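Proline iminopeptidase-related protein (Thermus thermophilus, PDB 2YYS) is of unknown function but belongs to the S33 peptidase family of alpha/beta hydrolases and may be a peptidase. Local coordinates at residues 30-43 with 54-66. Numbering follows the deposited sequence.
Sequences VLHGGPGGNAYVLR and RVVYFDQRGSGRS
His32 CG lies between its backbone N and carbonyl carbon (chi1 70°), and the Gln60 chain bends at chi2 (148°); this helps lay the amide over the imidazole. Ring and amide stack, their planes 5° apart, with Gln60 NE2 over the ring centre. The same NE2 donates to His32 O at 3.0 Å. Backbone of Gly37 and Asn38 lies over the opposite face, offset toward the rim, so the imidazole is sandwiched. At its edge, His32 ND1 makes a weak hydrogen bond to Phe58 O. One water donates to Val30 O and Phe58 O and accepts from His32 N and Gln60 NE2. The sequence His32-Gly33-Gly34-Pro35, with a cis peptide before Pro35, matches the motif that in S33 peptidases helps form the oxyanion hole, probably also here.

Asp59 ties the start of helix 40-46 to the loop after strand 54-58. Its OD1 takes the N-H of Ala39, the N-cap residue, at 3.0 Å from above the carboxylate plane. Arg65 grips the carboxylate side-on in a salt bridge, NE to OD2 at 2.9 Å and NH2 to OD1 from the opposite face. Arg65 N takes the anti lone pair of OD2.

Farther along, the extended Arg43 chain crosses the Tyr57 ring, its CG 3.8 Å from the centroid in a CH-pi contact. Arg43 NE bonds Gln47, and its NH1 forms salt bridges with Glu3 and Glu18. Val30 N bonds Val56 O at 3.0 Å. This beta-alpha-beta unit of strand 27-31, helix 40-46 and strand 54-58 meets helix 78-91 through Leu31, Phe58 and Gln60, and strands 97-102 and 14-20 flank its strand pair.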
loop_
_atom_site.group_PDB
_atom_site.type_symbol
_atom_site.label_atom_id
_atom_site.label_comp_id
_atom_site.label_asym_id
_atom_site.label_seq_id
_atom_site.Cartn_x
_atom_site.Cartn_y
_atom_site.Cartn_z
ATOM N N VAL A 30 2.815 8.758 -0.168
ATOM C CA VAL A 30 2.593 7.446 -0.767
ATOM C C VAL A 30 3.045 6.379 0.205
ATOM O O VAL A 30 4.170 6.413 0.700
ATOM C CB VAL A 30 3.319 7.315 -2.106
ATOM C CG1 VAL A 30 3.091 5.934 -2.750
ATOM C CG2 VAL A 30 2.833 8.390 -3.038
ATOM N N LEU A 31 2.139 5.452 0.500
ATOM C CA LEU A 31 2.404 4.356 1.420
ATOM C C LEU A 31 2.428 3.024 0.656
ATOM O O LEU A 31 1.377 2.482 0.289
ATOM C CB LEU A 31 1.353 4.354 2.535
ATOM C CG LEU A 31 1.498 5.507 3.539
ATOM C CD1 LEU A 31 0.241 5.673 4.390
ATOM C CD2 LEU A 31 2.712 5.282 4.434
ATOM N N HIS A 32 3.625 2.502 0.395
ATOM C CA HIS A 32 3.764 1.216 -0.292
ATOM C C HIS A 32 3.363 0.048 0.626
ATOM O O HIS A 32 3.161 0.211 1.838
ATOM C CB HIS A 32 5.197 1.004 -0.795
ATOM C CG HIS A 32 6.175 0.776 0.308
ATOM N ND1 HIS A 32 7.066 1.740 0.724
ATOM C CD2 HIS A 32 6.365 -0.287 1.119
ATOM C CE1 HIS A 32 7.772 1.268 1.733
ATOM N NE2 HIS A 32 7.367 0.040 1.994
ATOM N N GLY A 33 3.316 -1.137 0.036
ATOM C CA GLY A 33 2.881 -2.334 0.720
ATOM C C GLY A 33 4.040 -3.216 1.123
ATOM O O GLY A 33 5.174 -2.779 1.156
ATOM N N GLY A 34 3.743 -4.465 1.432
ATOM C CA GLY A 34 4.733 -5.394 1.934
ATOM C C GLY A 34 4.129 -6.128 3.117
ATOM O O GLY A 34 3.227 -6.917 2.916
ATOM N N PRO A 35 4.571 -5.860 4.342
ATOM C CA PRO A 35 5.591 -4.843 4.634
ATOM C C PRO A 35 6.989 -5.227 4.135
ATOM O O PRO A 35 7.225 -6.365 3.754
ATOM C CB PRO A 35 5.549 -4.721 6.164
ATOM C CG PRO A 35 4.920 -6.019 6.675
ATOM C CD PRO A 35 4.087 -6.553 5.548
ATOM N N GLY A 36 7.893 -4.259 4.091
ATOM C CA GLY A 36 9.231 -4.491 3.596
ATOM C C GLY A 36 9.377 -4.258 2.109
ATOM O O GLY A 36 10.415 -4.587 1.548
ATOM N N GLY A 37 8.352 -3.690 1.470
ATOM C CA GLY A 37 8.433 -3.324 0.069
ATOM C C GLY A 37 9.127 -1.992 -0.133
ATOM O O GLY A 37 9.938 -1.546 0.694
ATOM N N ASN A 38 8.800 -1.349 -1.250
ATOM C CA ASN A 38 9.359 -0.044 -1.593
ATOM C C ASN A 38 8.452 0.661 -2.583
ATOM O O ASN A 38 7.523 0.050 -3.094
ATOM C CB ASN A 38 10.786 -0.201 -2.147
ATOM C CG ASN A 38 10.827 -0.897 -3.506
ATOM O OD1 ASN A 38 10.333 -0.369 -4.501
ATOM N ND2 ASN A 38 11.462 -2.064 -3.557
ATOM N N ALA A 39 8.752 1.923 -2.880
ATOM C CA ALA A 39 7.888 2.782 -3.674
ATOM C C ALA A 39 8.294 2.920 -5.141
ATOM O O ALA A 39 7.763 3.768 -5.839
ATOM C CB ALA A 39 7.819 4.175 -3.035
ATOM N N TYR A 40 9.217 2.103 -5.622
ATOM C CA TYR A 40 9.728 2.284 -6.984
ATOM C C TYR A 40 8.667 2.002 -8.062
ATOM O O TYR A 40 8.379 2.853 -8.904
ATOM C CB TYR A 40 10.981 1.431 -7.227
ATOM C CG TYR A 40 11.523 1.593 -8.628
ATOM C CD1 TYR A 40 12.408 2.625 -8.944
ATOM C CD2 TYR A 40 11.108 0.743 -9.649
ATOM C CE1 TYR A 40 12.896 2.783 -10.238
ATOM C CE2 TYR A 40 11.589 0.885 -10.948
ATOM C CZ TYR A 40 12.472 1.907 -11.239
ATOM O OH TYR A 40 12.933 2.040 -12.525
ATOM N N VAL A 41 8.084 0.814 -8.033
ATOM C CA VAL A 41 7.093 0.422 -9.040
ATOM C C VAL A 41 5.846 1.301 -8.929
ATOM O O VAL A 41 5.244 1.728 -9.927
ATOM C CB VAL A 41 6.733 -1.069 -8.908
ATOM C CG1 VAL A 41 5.424 -1.408 -9.621
ATOM C CG2 VAL A 41 7.862 -1.909 -9.473
ATOM N N LEU A 42 5.490 1.580 -7.686
ATOM C CA LEU A 42 4.323 2.390 -7.384
ATOM C C LEU A 42 4.460 3.783 -7.982
ATOM O O LEU A 42 3.541 4.278 -8.638
ATOM C CB LEU A 42 4.130 2.435 -5.876
ATOM C CG LEU A 42 2.804 2.912 -5.336
ATOM C CD1 LEU A 42 1.622 2.210 -5.975
ATOM C CD2 LEU A 42 2.812 2.689 -3.812
ATOM N N ARG A 43 5.626 4.402 -7.828
ATOM C CA ARG A 43 5.849 5.705 -8.448
ATOM C C ARG A 43 5.733 5.648 -9.975
ATOM O O ARG A 43 5.121 6.526 -10.589
ATOM C CB ARG A 43 7.213 6.280 -8.074
ATOM C CG ARG A 43 7.577 7.472 -8.938
ATOM C CD ARG A 43 8.765 8.282 -8.480
ATOM N NE ARG A 43 9.012 9.382 -9.420
ATOM C CZ ARG A 43 10.010 10.243 -9.335
ATOM N NH1 ARG A 43 10.872 10.169 -8.334
ATOM N NH2 ARG A 43 10.144 11.196 -10.248
ATOM N N ARG A 54 2.300 17.879 -4.976
ATOM C CA ARG A 54 3.564 17.569 -4.347
ATOM C C ARG A 54 3.437 16.154 -3.811
ATOM O O ARG A 54 2.649 15.895 -2.898
ATOM C CB ARG A 54 3.847 18.533 -3.212
ATOM C CG ARG A 54 5.169 18.292 -2.524
ATOM C CD ARG A 54 5.425 19.257 -1.427
ATOM N NE ARG A 54 6.698 19.024 -0.771
ATOM C CZ ARG A 54 7.124 19.700 0.277
ATOM N NH1 ARG A 54 6.379 20.660 0.806
ATOM N NH2 ARG A 54 8.298 19.422 0.804
ATOM N N VAL A 55 4.199 15.233 -4.384
ATOM C CA VAL A 55 4.101 13.834 -4.027
ATOM C C VAL A 55 5.381 13.382 -3.319
ATOM O O VAL A 55 6.493 13.514 -3.843
ATOM C CB VAL A 55 3.866 12.956 -5.258
ATOM C CG1 VAL A 55 3.519 11.548 -4.830
ATOM C CG2 VAL A 55 2.777 13.530 -6.119
ATOM N N VAL A 56 5.199 12.822 -2.135
ATOM C CA VAL A 56 6.301 12.330 -1.338
ATOM C C VAL A 56 6.267 10.804 -1.404
ATOM O O VAL A 56 5.475 10.144 -0.698
ATOM C CB VAL A 56 6.186 12.845 0.112
ATOM C CG1 VAL A 56 7.368 12.388 0.941
ATOM C CG2 VAL A 56 6.098 14.345 0.114
ATOM N N TYR A 57 7.066 10.253 -2.308
ATOM C CA TYR A 57 7.285 8.816 -2.357
ATOM C C TYR A 57 8.372 8.516 -1.349
ATOM O O TYR A 57 9.370 9.216 -1.288
ATOM C CB TYR A 57 7.711 8.337 -3.754
ATOM C CG TYR A 57 6.813 8.779 -4.891
ATOM C CD1 TYR A 57 5.727 8.015 -5.285
ATOM C CD2 TYR A 57 7.070 9.953 -5.588
ATOM C CE1 TYR A 57 4.908 8.421 -6.341
ATOM C CE2 TYR A 57 6.266 10.363 -6.633
ATOM C CZ TYR A 57 5.185 9.593 -7.009
ATOM O OH TYR A 57 4.379 10.020 -8.052
ATOM N N PHE A 58 8.161 7.512 -0.518
ATOM C CA PHE A 58 9.207 7.089 0.389
ATOM C C PHE A 58 9.178 5.606 0.652
ATOM O O PHE A 58 8.139 4.947 0.504
ATOM C CB PHE A 58 9.187 7.908 1.691
ATOM C CG PHE A 58 8.025 7.621 2.602
ATOM C CD1 PHE A 58 8.198 6.846 3.733
ATOM C CD2 PHE A 58 6.783 8.200 2.377
ATOM C CE1 PHE A 58 7.146 6.601 4.592
ATOM C CE2 PHE A 58 5.714 7.960 3.240
ATOM C CZ PHE A 58 5.891 7.165 4.347
ATOM N N ASP A 59 10.348 5.082 0.999
ATOM C CA ASP A 59 10.465 3.724 1.447
ATOM C C ASP A 59 10.420 3.754 2.968
ATOM O O ASP A 59 11.102 4.554 3.607
ATOM C CB ASP A 59 11.772 3.092 0.976
ATOM C CG ASP A 59 11.820 2.866 -0.511
ATOM O OD1 ASP A 59 10.861 3.240 -1.229
ATOM O OD2 ASP A 59 12.805 2.316 -1.053
ATOM N N GLN A 60 9.641 2.849 3.532
ATOM C CA GLN A 60 9.391 2.793 4.954
ATOM C C GLN A 60 10.647 2.347 5.696
ATOM O O GLN A 60 11.648 1.921 5.092
ATOM C CB GLN A 60 8.186 1.889 5.247
ATOM C CG GLN A 60 6.845 2.547 4.862
ATOM C CD GLN A 60 5.781 1.554 4.398
ATOM O OE1 GLN A 60 5.723 0.432 4.894
ATOM N NE2 GLN A 60 4.944 1.968 3.444
ATOM N N ARG A 61 10.591 2.501 7.009
ATOM C CA ARG A 61 11.747 2.320 7.859
ATOM C C ARG A 61 12.358 0.947 7.611
ATOM O O ARG A 61 11.647 -0.056 7.534
ATOM C CB ARG A 61 11.375 2.509 9.329
ATOM C CG ARG A 61 10.320 1.537 9.855
ATOM C CD ARG A 61 10.260 1.467 11.358
ATOM N NE ARG A 61 10.196 2.798 11.948
ATOM C CZ ARG A 61 10.456 3.091 13.223
ATOM N NH1 ARG A 61 10.357 4.348 13.646
ATOM N NH2 ARG A 61 10.795 2.139 14.083
ATOM N N GLY A 62 13.670 0.933 7.405
ATOM C CA GLY A 62 14.417 -0.292 7.192
ATOM C C GLY A 62 14.166 -1.003 5.880
ATOM O O GLY A 62 14.801 -2.015 5.598
ATOM N N SER A 63 13.269 -0.469 5.063
ATOM C CA SER A 63 12.777 -1.174 3.889
ATOM C C SER A 63 13.326 -0.588 2.599
ATOM O O SER A 63 13.521 0.628 2.489
ATOM C CB SER A 63 11.244 -1.132 3.844
ATOM O OG SER A 63 10.681 -1.407 5.117
ATOM N N GLY A 64 13.533 -1.457 1.611
ATOM C CA GLY A 64 13.933 -1.025 0.285
ATOM C C GLY A 64 15.208 -0.211 0.359
ATOM O O GLY A 64 16.206 -0.685 0.886
ATOM N N ARG A 65 15.139 1.026 -0.121
ATOM C CA ARG A 65 16.299 1.898 -0.247
ATOM C C ARG A 65 16.605 2.676 1.017
ATOM O O ARG A 65 17.603 3.389 1.071
ATOM C CB ARG A 65 16.099 2.869 -1.405
ATOM C CG ARG A 65 15.941 2.175 -2.733
ATOM C CD ARG A 65 15.316 3.040 -3.809
ATOM N NE ARG A 65 13.893 3.222 -3.574
ATOM C CZ ARG A 65 13.051 3.797 -4.413
ATOM N NH1 ARG A 65 13.473 4.269 -5.578
ATOM N NH2 ARG A 65 11.774 3.928 -4.073
ATOM N N SER A 66 15.750 2.548 2.027
ATOM C CA SER A 66 15.973 3.190 3.315
ATOM C C SER A 66 17.058 2.506 4.126
ATOM O O SER A 66 17.365 1.331 3.936
ATOM C CB SER A 66 14.680 3.237 4.142
ATOM O OG SER A 66 13.726 4.063 3.501
HETATM O O HOH W 1 5.687 4.289 1.756
HETATM O O HOH W 2 3.963 -1.561 4.124
HETATM O O HOH W 3 13.029 -4.284 2.471
HETATM O O HOH W 4 7.773 -1.668 5.332
HETATM O O HOH W 5 10.019 5.654 -5.643
#